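Local structure of extracellular solute-binding protein, family 1 (Bifidobacterium longum subsp. infantis ATCC 15697, 3QUF) at residues 192-197 against 220-225; 206-211 against 366-371; 225-230 against 396-401; 139-144 against 283-288. The protein probably captures a solute, perhaps a sugar, outside the cell and delivers it to an ABC importer, as family 1 solute-binding proteins do. One frame throughout, in Å; residues are numbered along the deposited sequence.

Contact 1: residues 192-197 against 220-225; sequences GLLASY and KDWTPV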
loop_
_atom_site.group_PDB
_atom_site.type_symbol
_atom_site.label_atom_id
_atom_site.label_comp_id
_atom_site.label_asym_id
_atom_site.label_seq_id
_atom_site.Cartn_x
_atom_site.Cartn_y
_atom_site.Cartn_z
ATOM N N GLY A 192 -7.453 3.866 6.516
ATOM C CA GLY A 192 -6.729 4.507 7.624
ATOM C C GLY A 192 -7.425 4.331 8.956
ATOM O O GLY A 192 -6.790 4.111 9.998
ATOM N N LEU A 193 -8.754 4.400 8.935
ATOM C CA LEU A 193 -9.545 4.229 10.132
ATOM C C LEU A 193 -9.530 2.785 10.604
ATOM O O LEU A 193 -9.390 2.514 11.787
ATOM C CB LEU A 193 -10.961 4.741 9.861
ATOM C CG LEU A 193 -11.861 4.912 11.080
ATOM C CD1 LEU A 193 -11.275 5.956 12.038
ATOM C CD2 LEU A 193 -13.292 5.296 10.627
ATOM N N LEU A 194 -9.632 1.859 9.657
ATOM C CA LEU A 194 -9.495 0.437 9.904
ATOM C C LEU A 194 -8.131 0.113 10.512
ATOM O O LEU A 194 -8.057 -0.663 11.508
ATOM C CB LEU A 194 -9.708 -0.342 8.600
ATOM C CG LEU A 194 -9.581 -1.844 8.718
ATOM C CD1 LEU A 194 -10.706 -2.459 9.568
ATOM C CD2 LEU A 194 -9.497 -2.517 7.285
ATOM N N ALA A 195 -7.080 0.723 9.960
ATOM C CA ALA A 195 -5.715 0.464 10.392
ATOM C C ALA A 195 -5.603 0.866 11.867
ATOM O O ALA A 195 -5.036 0.142 12.674
ATOM C CB ALA A 195 -4.714 1.225 9.540
ATOM N N SER A 196 -6.198 1.996 12.207
ATOM C CA SER A 196 -6.194 2.470 13.598
ATOM C C SER A 196 -6.983 1.563 14.501
ATOM O O SER A 196 -6.550 1.258 15.619
ATOM C CB SER A 196 -6.740 3.875 13.644
ATOM O OG SER A 196 -6.882 4.384 14.976
ATOM N N TYR A 197 -8.174 1.161 14.068
ATOM C CA TYR A 197 -8.982 0.199 14.818
ATOM C C TYR A 197 -8.185 -0.994 15.269
ATOM O O TYR A 197 -8.293 -1.406 16.418
ATOM C CB TYR A 197 -10.215 -0.252 13.994
ATOM C CG TYR A 197 -10.962 -1.439 14.533
ATOM C CD1 TYR A 197 -11.961 -1.281 15.486
ATOM C CD2 TYR A 197 -10.698 -2.713 14.063
ATOM C CE1 TYR A 197 -12.649 -2.353 15.968
ATOM C CE2 TYR A 197 -11.418 -3.813 14.545
ATOM C CZ TYR A 197 -12.387 -3.603 15.503
ATOM O OH TYR A 197 -13.086 -4.690 15.991
ATOM N N LYS A 220 -17.684 -9.010 12.398
ATOM C CA LYS A 220 -17.130 -8.694 13.734
ATOM C C LYS A 220 -16.272 -7.430 13.717
ATOM O O LYS A 220 -16.425 -6.541 14.570
ATOM C CB LYS A 220 -16.319 -9.860 14.302
ATOM C CG LYS A 220 -17.169 -11.060 14.789
ATOM C CD LYS A 220 -16.252 -12.232 15.234
ATOM C CE LYS A 220 -16.902 -13.644 15.097
ATOM N NZ LYS A 220 -15.889 -14.733 14.705
ATOM N N ASP A 221 -15.357 -7.352 12.749
ATOM C CA ASP A 221 -14.290 -6.332 12.824
ATOM C C ASP A 221 -14.453 -5.121 11.939
ATOM O O ASP A 221 -14.002 -4.040 12.310
ATOM C CB ASP A 221 -12.933 -6.976 12.602
ATOM C CG ASP A 221 -12.420 -7.679 13.845
ATOM O OD1 ASP A 221 -12.587 -7.154 14.994
ATOM O OD2 ASP A 221 -11.864 -8.761 13.650
ATOM N N TRP A 222 -15.045 -5.268 10.761
ATOM C CA TRP A 222 -15.221 -4.120 9.903
ATOM C C TRP A 222 -16.476 -3.332 10.256
ATOM O O TRP A 222 -16.509 -2.138 10.023
ATOM C CB TRP A 222 -15.249 -4.496 8.427
ATOM C CG TRP A 222 -13.875 -4.785 7.833
ATOM C CD1 TRP A 222 -12.809 -5.392 8.455
ATOM C CD2 TRP A 222 -13.417 -4.460 6.509
ATOM N NE1 TRP A 222 -11.752 -5.493 7.586
ATOM C CE2 TRP A 222 -12.101 -4.940 6.385
ATOM C CE3 TRP A 222 -14.007 -3.846 5.411
ATOM C CZ2 TRP A 222 -11.346 -4.792 5.208
ATOM C CZ3 TRP A 222 -13.266 -3.716 4.226
ATOM C CH2 TRP A 222 -11.943 -4.186 4.148
ATOM N N THR A 223 -17.492 -4.003 10.816
ATOM C CA THR A 223 -18.741 -3.287 11.184
ATOM C C THR A 223 -18.514 -2.032 11.995
ATOM O O THR A 223 -19.019 -0.981 11.633
ATOM C CB THR A 223 -19.755 -4.188 11.900
ATOM O OG1 THR A 223 -20.069 -5.277 11.045
ATOM C CG2 THR A 223 -21.014 -3.412 12.216
ATOM N N PRO A 224 -17.737 -2.120 13.091
ATOM C CA PRO A 224 -17.534 -0.915 13.911
ATOM C C PRO A 224 -16.806 0.206 13.195
ATOM O O PRO A 224 -17.012 1.376 13.498
ATOM C CB PRO A 224 -16.698 -1.402 15.087
ATOM C CG PRO A 224 -16.126 -2.711 14.690
ATOM C CD PRO A 224 -17.080 -3.309 13.661
ATOM N N VAL A 225 -15.976 -0.161 12.233
ATOM C CA VAL A 225 -15.246 0.825 11.451
ATOM C C VAL A 225 -16.165 1.453 10.435
ATOM O O VAL A 225 -16.207 2.678 10.298
ATOM C CB VAL A 225 -13.969 0.223 10.817
ATOM C CG1 VAL A 225 -13.120 1.326 10.083
ATOM C CG2 VAL A 225 -13.135 -0.463 11.893
#
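Helix 188-199 packs here on the junction of helices 218-221 and 223-234, in the lobe of the solute-binding fold that carries the C-terminal helices, and Tyr197 meets Asp221, Pro224 and Val225 across it. With CG anti to the backbone N (chi1 168°), the Tyr197 ring extends over the junction. Its OH donates to Asp221 OD1 at 2.7 Å, taking the anti lone pair, while Ser216 holds the other carboxylate oxygen. Val225 CG2 lies over a ring face, 4.0 Å from the Tyr197 centroid, a CH-pi contact; Pro224 CG comes obliquely to Tyr197 CE1. The other methyl, Val225 CG1, presses on the helix backbone, 3.6 Å from Leu194 N, and on Leu193 CG at 3.9 Å. Leu194 spreads both methyls over one face of the Trp222 indole: CD1 sits 4.0 Å from the centroid of the five-membered ring, and CD2 reaches Trp222 CZ2 at 3.6 Å. Trp222 NE1 is hydrogen-bonded to Asp208 OD1, which probably fixes the rotation of the indole. Asp221 O, covered by the tyrosine ring, has no polar partner. The seam is thus mostly apolar, and the phenol-carboxylate bond at its partly exposed end gives it a directional polar link.

Contact 2: residues 206-211 against 366-371; sequences DLDADI and KFYWVN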
loop_
_atom_site.group_PDB
_atom_site.type_symbol
_atom_site.label_atom_id
_atom_site.label_comp_id
_atom_site.label_asym_id
_atom_site.label_seq_id
_atom_site.Cartn_x
_atom_site.Cartn_y
_atom_site.Cartn_z
ATOM N N ASP A 206 0.156 -7.450 8.872
ATOM C CA ASP A 206 -1.051 -7.779 8.148
ATOM C C ASP A 206 -2.249 -7.696 9.107
ATOM O O ASP A 206 -2.623 -8.687 9.767
ATOM C CB ASP A 206 -0.896 -9.163 7.527
ATOM C CG ASP A 206 -2.014 -9.503 6.532
ATOM O OD1 ASP A 206 -2.878 -8.638 6.250
ATOM O OD2 ASP A 206 -2.021 -10.657 6.054
ATOM N N LEU A 207 -2.813 -6.493 9.231
ATOM C CA LEU A 207 -3.749 -6.165 10.285
ATOM C C LEU A 207 -5.036 -6.969 10.241
ATOM O O LEU A 207 -5.591 -7.273 11.280
ATOM C CB LEU A 207 -4.044 -4.656 10.333
ATOM C CG LEU A 207 -2.858 -3.729 10.559
ATOM C CD1 LEU A 207 -3.399 -2.230 10.531
ATOM C CD2 LEU A 207 -2.124 -4.038 11.907
ATOM N N ASP A 208 -5.468 -7.351 9.040
ATOM C CA ASP A 208 -6.682 -8.117 8.841
ATOM C C ASP A 208 -6.485 -9.647 8.988
ATOM O O ASP A 208 -7.384 -10.428 8.679
ATOM C CB ASP A 208 -7.298 -7.800 7.461
ATOM C CG ASP A 208 -8.110 -6.545 7.458
ATOM O OD1 ASP A 208 -9.210 -6.542 8.040
ATOM O OD2 ASP A 208 -7.674 -5.560 6.828
ATOM N N ALA A 209 -5.342 -10.081 9.515
ATOM C CA ALA A 209 -5.059 -11.527 9.555
ATOM C C ALA A 209 -6.068 -12.408 10.286
ATOM O O ALA A 209 -6.167 -13.601 9.921
ATOM C CB ALA A 209 -3.604 -11.802 10.046
ATOM N N ASP A 210 -6.771 -11.904 11.291
ATOM C CA ASP A 210 -7.842 -12.692 11.979
ATOM C C ASP A 210 -8.925 -13.075 10.963
ATOM O O ASP A 210 -9.437 -14.208 10.996
ATOM C CB ASP A 210 -8.506 -11.945 13.148
ATOM C CG ASP A 210 -7.609 -11.842 14.394
ATOM O OD1 ASP A 210 -6.607 -12.576 14.453
ATOM O OD2 ASP A 210 -7.928 -11.048 15.313
ATOM N N ILE A 211 -9.271 -12.152 10.066
ATOM C CA ILE A 211 -10.214 -12.485 8.994
ATOM C C ILE A 211 -9.609 -13.505 8.035
ATOM O O ILE A 211 -10.250 -14.521 7.708
ATOM C CB ILE A 211 -10.752 -11.241 8.278
ATOM C CG1 ILE A 211 -11.584 -10.419 9.259
ATOM C CG2 ILE A 211 -11.615 -11.623 7.044
ATOM C CD1 ILE A 211 -11.956 -9.016 8.754
ATOM N N LYS A 366 3.529 2.153 10.992
ATOM C CA LYS A 366 2.116 2.475 11.124
ATOM C C LYS A 366 1.499 2.808 9.745
ATOM O O LYS A 366 0.863 3.837 9.591
ATOM C CB LYS A 366 1.926 3.643 12.075
ATOM C CG LYS A 366 2.399 3.359 13.491
ATOM C CD LYS A 366 1.976 4.421 14.508
ATOM C CE LYS A 366 0.529 4.122 15.092
ATOM N NZ LYS A 366 -0.230 5.282 15.850
ATOM N N PHE A 367 1.730 1.944 8.777
ATOM C CA PHE A 367 1.132 2.043 7.466
ATOM C C PHE A 367 0.446 0.720 7.133
ATOM O O PHE A 367 0.914 -0.364 7.531
ATOM C CB PHE A 367 2.162 2.413 6.391
ATOM C CG PHE A 367 3.290 1.400 6.219
ATOM C CD1 PHE A 367 4.446 1.501 6.972
ATOM C CD2 PHE A 367 3.212 0.424 5.237
ATOM C CE1 PHE A 367 5.473 0.599 6.810
ATOM C CE2 PHE A 367 4.242 -0.493 5.060
ATOM C CZ PHE A 367 5.379 -0.383 5.841
ATOM N N TYR A 368 -0.641 0.794 6.379
ATOM C CA TYR A 368 -1.412 -0.389 6.059
ATOM C C TYR A 368 -2.235 -0.160 4.798
ATOM O O TYR A 368 -2.589 0.962 4.493
ATOM C CB TYR A 368 -2.342 -0.769 7.230
ATOM C CG TYR A 368 -3.116 -2.035 7.006
ATOM C CD1 TYR A 368 -2.454 -3.241 6.857
ATOM C CD2 TYR A 368 -4.522 -2.030 6.864
ATOM C CE1 TYR A 368 -3.126 -4.427 6.639
ATOM C CE2 TYR A 368 -5.205 -3.188 6.714
ATOM C CZ TYR A 368 -4.495 -4.406 6.562
ATOM O OH TYR A 368 -5.135 -5.591 6.347
ATOM N N TRP A 369 -2.530 -1.253 4.114
ATOM C CA TRP A 369 -3.482 -1.307 3.026
ATOM C C TRP A 369 -4.122 -2.701 3.066
ATOM O O TRP A 369 -3.475 -3.663 3.475
ATOM C CB TRP A 369 -2.772 -1.056 1.678
ATOM C CG TRP A 369 -3.754 -0.762 0.577
ATOM C CD1 TRP A 369 -4.057 -1.557 -0.500
ATOM C CD2 TRP A 369 -4.553 0.417 0.445
ATOM N NE1 TRP A 369 -5.010 -0.945 -1.287
ATOM C CE2 TRP A 369 -5.338 0.263 -0.714
ATOM C CE3 TRP A 369 -4.711 1.577 1.220
ATOM C CZ2 TRP A 369 -6.241 1.232 -1.129
ATOM C CZ3 TRP A 369 -5.596 2.521 0.808
ATOM C CH2 TRP A 369 -6.362 2.343 -0.361
ATOM N N VAL A 370 -5.389 -2.810 2.679
ATOM C CA VAL A 370 -6.051 -4.124 2.644
ATOM C C VAL A 370 -5.590 -4.887 1.387
ATOM O O VAL A 370 -6.043 -4.595 0.266
ATOM C CB VAL A 370 -7.566 -4.032 2.688
ATOM C CG1 VAL A 370 -8.188 -5.449 2.697
ATOM C CG2 VAL A 370 -8.057 -3.303 4.014
ATOM N N ASN A 371 -4.707 -5.847 1.582
ATOM C CA ASN A 371 -4.118 -6.633 0.486
ATOM C C ASN A 371 -4.717 -8.036 0.566
ATOM O O ASN A 371 -4.173 -8.959 1.205
ATOM C CB ASN A 371 -2.576 -6.616 0.568
ATOM C CG ASN A 371 -1.981 -5.285 0.176
ATOM O OD1 ASN A 371 -1.203 -4.659 0.935
ATOM N ND2 ASN A 371 -2.328 -4.844 -0.983
HETATM O O HOH W 1 -3.788 -6.902 4.262
#
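Tyr368, its CG anti to the backbone N (chi1 -177°), sends its phenol across to the turn at 206-209, where three hydrogen bonds grip the OH. It donates to Asp208 OD2 at 2.6 Å, meeting the carboxylate on the anti side, 16° out of its plane. It accepts from Asp208 N at 3.2 Å, a bent bond of 137°, and a water lies 2.8 Å from Tyr368 OH. That water also bridges to Asp206 OD1, whose main partner is Trp212 NE1, and accepts from Asn371 N, though acceptors in its reach outnumber its protons. Leu207 supplies the apolar part, laid along one face of the phenol: CB lies 3.8 Å from the Tyr368 centroid, a CH-pi contact, and CD1 3.5 Å from Tyr368 CG. A phenylalanine in place of Tyr368 would probably keep the leucine contact but leave Asp208 N and OD2 without their shared mate. Asp208 OD1 takes bonds from Tyr198 and Trp222, so this carboxylate joins helix 188-199, the junction of helices 218-221 and 223-234, and strand 367-368. Tyr368 is bonded through its backbone to strand 295-305, which places the contact between the mixed sheet and helix 188-199, whose Leu194 and Tyr198 touch Asp208 and Leu207.

Contact 3: residues 225-230 against 396-401; sequences VFKRWE and SAKDAA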
loop_
_atom_site.group_PDB
_atom_site.type_symbol
_atom_site.label_atom_id
_atom_site.label_comp_id
_atom_site.label_asym_id
_atom_site.label_seq_id
_atom_site.Cartn_x
_atom_site.Cartn_y
_atom_site.Cartn_z
ATOM N N VAL A 225 -15.976 -0.161 12.233
ATOM C CA VAL A 225 -15.246 0.825 11.451
ATOM C C VAL A 225 -16.165 1.453 10.435
ATOM O O VAL A 225 -16.207 2.678 10.298
ATOM C CB VAL A 225 -13.969 0.223 10.817
ATOM C CG1 VAL A 225 -13.120 1.326 10.083
ATOM C CG2 VAL A 225 -13.135 -0.463 11.893
ATOM N N PHE A 226 -16.976 0.643 9.781
ATOM C CA PHE A 226 -17.984 1.153 8.875
ATOM C C PHE A 226 -18.948 2.090 9.632
ATOM O O PHE A 226 -19.406 3.067 9.068
ATOM C CB PHE A 226 -18.805 0.034 8.262
ATOM C CG PHE A 226 -18.207 -0.622 7.016
ATOM C CD1 PHE A 226 -17.743 0.127 5.947
ATOM C CD2 PHE A 226 -18.191 -2.000 6.905
ATOM C CE1 PHE A 226 -17.238 -0.510 4.784
ATOM C CE2 PHE A 226 -17.712 -2.628 5.764
ATOM C CZ PHE A 226 -17.236 -1.875 4.704
ATOM N N LYS A 227 -19.264 1.771 10.881
ATOM C CA LYS A 227 -20.184 2.608 11.674
ATOM C C LYS A 227 -19.621 4.011 11.851
ATOM O O LYS A 227 -20.354 5.006 11.752
ATOM C CB LYS A 227 -20.477 2.008 13.052
ATOM C CG LYS A 227 -21.404 0.806 13.075
ATOM C CD LYS A 227 -21.934 0.554 14.523
ATOM C CE LYS A 227 -22.680 -0.792 14.694
ATOM N NZ LYS A 227 -23.670 -1.100 13.628
ATOM N N ARG A 228 -18.329 4.099 12.160
ATOM C CA ARG A 228 -17.702 5.388 12.367
ATOM C C ARG A 228 -17.518 6.109 11.040
ATOM O O ARG A 228 -17.726 7.325 10.935
ATOM C CB ARG A 228 -16.388 5.237 13.119
ATOM C CG ARG A 228 -16.554 4.629 14.508
ATOM C CD ARG A 228 -17.574 5.431 15.371
ATOM N NE ARG A 228 -17.214 6.851 15.432
ATOM C CZ ARG A 228 -18.069 7.882 15.428
ATOM N NH1 ARG A 228 -19.364 7.692 15.335
ATOM N NH2 ARG A 228 -17.608 9.133 15.487
ATOM N N TRP A 229 -17.187 5.353 10.007
ATOM C CA TRP A 229 -17.086 5.928 8.659
ATOM C C TRP A 229 -18.472 6.409 8.182
ATOM O O TRP A 229 -18.575 7.512 7.650
ATOM C CB TRP A 229 -16.462 4.895 7.685
ATOM C CG TRP A 229 -15.820 5.468 6.468
ATOM C CD1 TRP A 229 -14.683 6.171 6.408
ATOM C CD2 TRP A 229 -16.302 5.367 5.123
ATOM N NE1 TRP A 229 -14.394 6.513 5.101
ATOM C CE2 TRP A 229 -15.367 6.014 4.294
ATOM C CE3 TRP A 229 -17.409 4.758 4.537
ATOM C CZ2 TRP A 229 -15.521 6.117 2.924
ATOM C CZ3 TRP A 229 -17.549 4.839 3.168
ATOM C CH2 TRP A 229 -16.614 5.529 2.377
ATOM N N GLU A 230 -19.526 5.618 8.403
ATOM C CA GLU A 230 -20.910 5.997 8.048
ATOM C C GLU A 230 -21.294 7.301 8.788
ATOM O O GLU A 230 -21.963 8.181 8.227
ATOM C CB GLU A 230 -21.893 4.855 8.381
ATOM C CG GLU A 230 -23.372 5.142 8.048
ATOM C CD GLU A 230 -24.339 4.044 8.524
ATOM O OE1 GLU A 230 -23.915 3.124 9.258
ATOM O OE2 GLU A 230 -25.539 4.107 8.180
ATOM N N SER A 396 -26.706 -0.142 5.792
ATOM C CA SER A 396 -26.109 0.129 7.080
ATOM C C SER A 396 -24.691 -0.407 7.075
ATOM O O SER A 396 -24.309 -1.183 6.192
ATOM C CB SER A 396 -26.868 -0.584 8.172
ATOM O OG SER A 396 -26.780 -1.974 7.978
ATOM N N ALA A 397 -23.933 -0.011 8.096
ATOM C CA ALA A 397 -22.612 -0.576 8.340
ATOM C C ALA A 397 -22.654 -2.092 8.454
ATOM O O ALA A 397 -21.878 -2.787 7.790
ATOM C CB ALA A 397 -22.004 0.029 9.611
ATOM N N LYS A 398 -23.550 -2.638 9.269
ATOM C CA LYS A 398 -23.586 -4.088 9.431
ATOM C C LYS A 398 -23.945 -4.801 8.112
ATOM O O LYS A 398 -23.359 -5.836 7.797
ATOM C CB LYS A 398 -24.504 -4.532 10.585
ATOM C CG LYS A 398 -24.035 -5.888 11.194
ATOM C CD LYS A 398 -25.041 -6.580 12.121
ATOM C CE LYS A 398 -25.396 -5.727 13.340
ATOM N NZ LYS A 398 -24.191 -5.209 14.085
ATOM N N ASP A 399 -24.853 -4.222 7.324
ATOM C CA ASP A 399 -25.196 -4.812 6.016
ATOM C C ASP A 399 -23.987 -4.861 5.089
ATOM O O ASP A 399 -23.791 -5.845 4.377
ATOM C CB ASP A 399 -26.301 -4.027 5.294
ATOM C CG ASP A 399 -27.674 -4.113 5.985
ATOM O OD1 ASP A 399 -28.007 -5.166 6.616
ATOM O OD2 ASP A 399 -28.429 -3.103 5.858
ATOM N N ALA A 400 -23.209 -3.785 5.053
ATOM C CA ALA A 400 -21.986 -3.754 4.242
ATOM C C ALA A 400 -21.021 -4.843 4.675
ATOM O O ALA A 400 -20.474 -5.569 3.840
ATOM C CB ALA A 400 -21.307 -2.395 4.342
ATOM N N ALA A 401 -20.811 -4.974 5.983
ATOM C CA ALA A 401 -19.920 -6.005 6.491
ATOM C C ALA A 401 -20.433 -7.417 6.184
ATOM O O ALA A 401 -19.650 -8.288 5.814
ATOM C CB ALA A 401 -19.658 -5.814 7.986
HETATM O O HOH W 2 -25.632 1.756 10.573
#
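Helices 225-230 and 397-401 cross at 132° between their N-to-C directions, with axes 8.9 Å apart and the closest pair of CA atoms, those of Phe226 and Ala397, separated by 5.0 Å. The small Ala397 methyl allows this approach: its CB touches Phe226 CB at 3.5 Å and also lies against the backbone N and the CG of Lys227. Phe226 turns its CG anti to its own carbonyl carbon (chi1 -85°), which brings the ring against Ala400 and Ala401, one turn on from Ala397. Ala400 CB then sits over one ring face, 4.1 Å from the Phe226 centroid, as a CH-pi contact, and Ala401 CB is near Phe226 CD2 at 4.2 Å. Were Phe226 an alanine, Ala400 and Ala401 would probably lose this cover and a gap open between the helices. Ile390 of helix 376-391 touches Phe226, Glu230 and Ala400. The polar part is slight. Glu230, its chain extended, brings OE1 to Ala397 N at 3.3 Å in a weak hydrogen bond, and a water donates to the same oxygen. A negative carboxylate at the first turn of helix 397-408 would probably be favoured by the helix dipole. At the exposed rim Lys227 and Lys398 run side by side, pointing the same way, their NZ atoms 4.2 Å apart, probably a mildly unfavourable pairing. Ser396 OG caps Asp399 N at 3.0 Å, and the weak return bond from Ser396 N to Asp399 OD2 completes a capping box, the start signal of a C-terminal helix packed obliquely on helix 223-234 in one lobe of the solute-binding fold.

Contact 4: residues 139-144 against 283-288; sequences GAFFYN and PFPAYS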
loop_
_atom_site.group_PDB
_atom_site.type_symbol
_atom_site.label_atom_id
_atom_site.label_comp_id
_atom_site.label_asym_id
_atom_site.label_seq_id
_atom_site.Cartn_x
_atom_site.Cartn_y
_atom_site.Cartn_z
ATOM N N GLY A 139 0.340 6.818 1.571
ATOM C CA GLY A 139 -0.702 7.793 1.314
ATOM C C GLY A 139 -1.188 8.369 2.640
ATOM O O GLY A 139 -1.113 7.712 3.690
ATOM N N ALA A 140 -1.745 9.573 2.585
ATOM C CA ALA A 140 -2.143 10.278 3.812
ATOM C C ALA A 140 -3.099 11.417 3.476
ATOM O O ALA A 140 -3.534 11.530 2.325
ATOM C CB ALA A 140 -0.869 10.800 4.545
ATOM N N PHE A 141 -3.466 12.220 4.469
ATOM C CA PHE A 141 -4.363 13.335 4.260
ATOM C C PHE A 141 -3.559 14.602 3.952
ATOM O O PHE A 141 -2.618 14.973 4.688
ATOM C CB PHE A 141 -5.237 13.600 5.487
ATOM C CG PHE A 141 -6.608 12.921 5.494
ATOM C CD1 PHE A 141 -7.233 12.428 4.363
ATOM C CD2 PHE A 141 -7.307 12.851 6.711
ATOM C CE1 PHE A 141 -8.499 11.877 4.432
ATOM C CE2 PHE A 141 -8.576 12.356 6.767
ATOM C CZ PHE A 141 -9.179 11.857 5.640
ATOM N N PHE A 142 -3.924 15.261 2.868
ATOM C CA PHE A 142 -3.373 16.542 2.491
ATOM C C PHE A 142 -4.466 17.560 2.784
ATOM O O PHE A 142 -5.621 17.321 2.441
ATOM C CB PHE A 142 -2.988 16.521 1.010
ATOM C CG PHE A 142 -1.762 15.697 0.708
ATOM C CD1 PHE A 142 -1.738 14.297 0.937
ATOM C CD2 PHE A 142 -0.609 16.307 0.238
ATOM C CE1 PHE A 142 -0.597 13.548 0.698
ATOM C CE2 PHE A 142 0.531 15.563 -0.031
ATOM C CZ PHE A 142 0.553 14.183 0.198
ATOM N N TYR A 143 -4.116 18.646 3.469
ATOM C CA TYR A 143 -5.122 19.644 3.876
ATOM C C TYR A 143 -4.743 21.087 3.574
ATOM O O TYR A 143 -3.565 21.436 3.506
ATOM C CB TYR A 143 -5.515 19.480 5.365
ATOM C CG TYR A 143 -4.390 19.733 6.348
ATOM C CD1 TYR A 143 -3.492 18.727 6.662
ATOM C CD2 TYR A 143 -4.241 20.978 6.955
ATOM C CE1 TYR A 143 -2.458 18.939 7.567
ATOM C CE2 TYR A 143 -3.207 21.211 7.848
ATOM C CZ TYR A 143 -2.330 20.195 8.154
ATOM O OH TYR A 143 -1.313 20.420 9.040
ATOM N N ASN A 144 -5.773 21.896 3.361
ATOM C CA ASN A 144 -5.629 23.311 3.021
ATOM C C ASN A 144 -5.627 24.077 4.352
ATOM O O ASN A 144 -6.663 24.199 5.027
ATOM C CB ASN A 144 -6.788 23.727 2.113
ATOM C CG ASN A 144 -6.722 25.198 1.713
ATOM O OD1 ASN A 144 -6.168 26.014 2.445
ATOM N ND2 ASN A 144 -7.310 25.535 0.567
ATOM N N PRO A 283 -1.374 12.245 9.116
ATOM C CA PRO A 283 -1.902 10.898 9.065
ATOM C C PRO A 283 -3.430 10.914 9.174
ATOM O O PRO A 283 -4.041 11.960 9.484
ATOM C CB PRO A 283 -1.291 10.245 10.323
ATOM C CG PRO A 283 -1.174 11.372 11.282
ATOM C CD PRO A 283 -0.835 12.589 10.446
ATOM N N PHE A 284 -4.058 9.777 8.929
ATOM C CA PHE A 284 -5.498 9.713 9.091
ATOM C C PHE A 284 -5.867 9.822 10.566
ATOM O O PHE A 284 -5.115 9.356 11.435
ATOM C CB PHE A 284 -6.061 8.437 8.506
ATOM C CG PHE A 284 -5.861 8.339 7.032
ATOM C CD1 PHE A 284 -6.690 9.005 6.149
ATOM C CD2 PHE A 284 -4.790 7.626 6.531
ATOM C CE1 PHE A 284 -6.450 8.958 4.779
ATOM C CE2 PHE A 284 -4.543 7.580 5.173
ATOM C CZ PHE A 284 -5.386 8.235 4.295
ATOM N N PRO A 285 -7.005 10.439 10.862
ATOM C CA PRO A 285 -7.445 10.492 12.249
ATOM C C PRO A 285 -7.614 9.111 12.861
ATOM O O PRO A 285 -7.960 8.148 12.184
ATOM C CB PRO A 285 -8.799 11.187 12.173
ATOM C CG PRO A 285 -8.812 11.889 10.843
ATOM C CD PRO A 285 -8.013 10.998 9.958
ATOM N N ALA A 286 -7.336 9.022 14.147
ATOM C CA ALA A 286 -7.460 7.768 14.849
ATOM C C ALA A 286 -8.916 7.345 15.053
ATOM O O ALA A 286 -9.822 8.168 15.204
ATOM C CB ALA A 286 -6.766 7.861 16.221
ATOM N N TYR A 287 -9.107 6.045 15.140
ATOM C CA TYR A 287 -10.398 5.477 15.532
ATOM C C TYR A 287 -10.848 5.945 16.914
ATOM O O TYR A 287 -11.986 6.317 17.066
ATOM C CB TYR A 287 -10.282 3.983 15.465
ATOM C CG TYR A 287 -11.481 3.197 15.886
ATOM C CD1 TYR A 287 -12.578 3.067 15.035
ATOM C CD2 TYR A 287 -11.490 2.514 17.088
ATOM C CE1 TYR A 287 -13.680 2.310 15.403
ATOM C CE2 TYR A 287 -12.589 1.714 17.460
ATOM C CZ TYR A 287 -13.675 1.640 16.608
ATOM O OH TYR A 287 -14.753 0.835 16.930
ATOM N N SER A 288 -9.951 5.981 17.898
ATOM C CA SER A 288 -10.332 6.375 19.265
ATOM C C SER A 288 -9.274 7.051 20.122
ATOM O O SER A 288 -9.636 7.882 20.983
ATOM C CB SER A 288 -10.892 5.167 20.043
ATOM O OG SER A 288 -9.867 4.291 20.456
#
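Phe141 offers the face of its ring to the edge of Phe284, whose CD1 stands 3.6 Å above the Phe141 ring plane and over its centre. The pair is edge-to-face, with planes 60° apart and centroids 4.7 Å from each other; the nearest carbons are Phe141 CD1 and Phe284 CE1 at 3.6 Å. Phe284 has its CG anti to the carbonyl carbon (chi1 -64°), a setting that directs the ring toward Gly139 and Ala140, where CE2 comes 3.7 Å from Gly139 O and 3.9 Å from Ala140 CA. Pro285 adds its ring methylene to the same group: its CD meets Phe141 CE2 at 3.5 Å, the two side chains crossing at about a right angle. No hydrogen bond joins the two segments, and their contact is apolar and aromatic. It belongs to the long strand 135-144 of the mixed sheet, which pairs antiparallel with strand 279-282; Phe141 is backbone-bonded to Ala282, the last residue of that strand. Immediately beyond it the chain leaves the sheet through Pro283, Phe284 and Pro285, and the two prolines restrict the backbone on both sides of the phenylalanine. Phe163 and Phe178 also meet the Phe141 ring, making it part of an aromatic cluster, while Ser189 of helix 188-199 touches it as well. Farther along the loop, Tyr287 N is hydrogen-bonded to Ser196 OG on that helix.

Contacts 1 and 3 lie among the helices of one lobe; contacts 2 and 4 join a turn and a loop to the mixed sheet. Contacts 1 and 3, with centres about 9 Å apart, share Val225 and helix 223-234 and come in series along the chain. Contact 2 lies about 10 Å from contact 1 and touches it through Asp208 and Trp222; contact 4 meets contact 1 through Ser196 and Tyr287. Contacts 2 and 4, centres about 17 Å apart, do not touch. Contact 1 is nested within the loop closed by contact 4; contacts 2 and 3 each cross contact 4, and contact 2 crosses contacts 1 and 3. Segments distant in sequence, including the C-terminal helix, are thereby drawn into one compact unit.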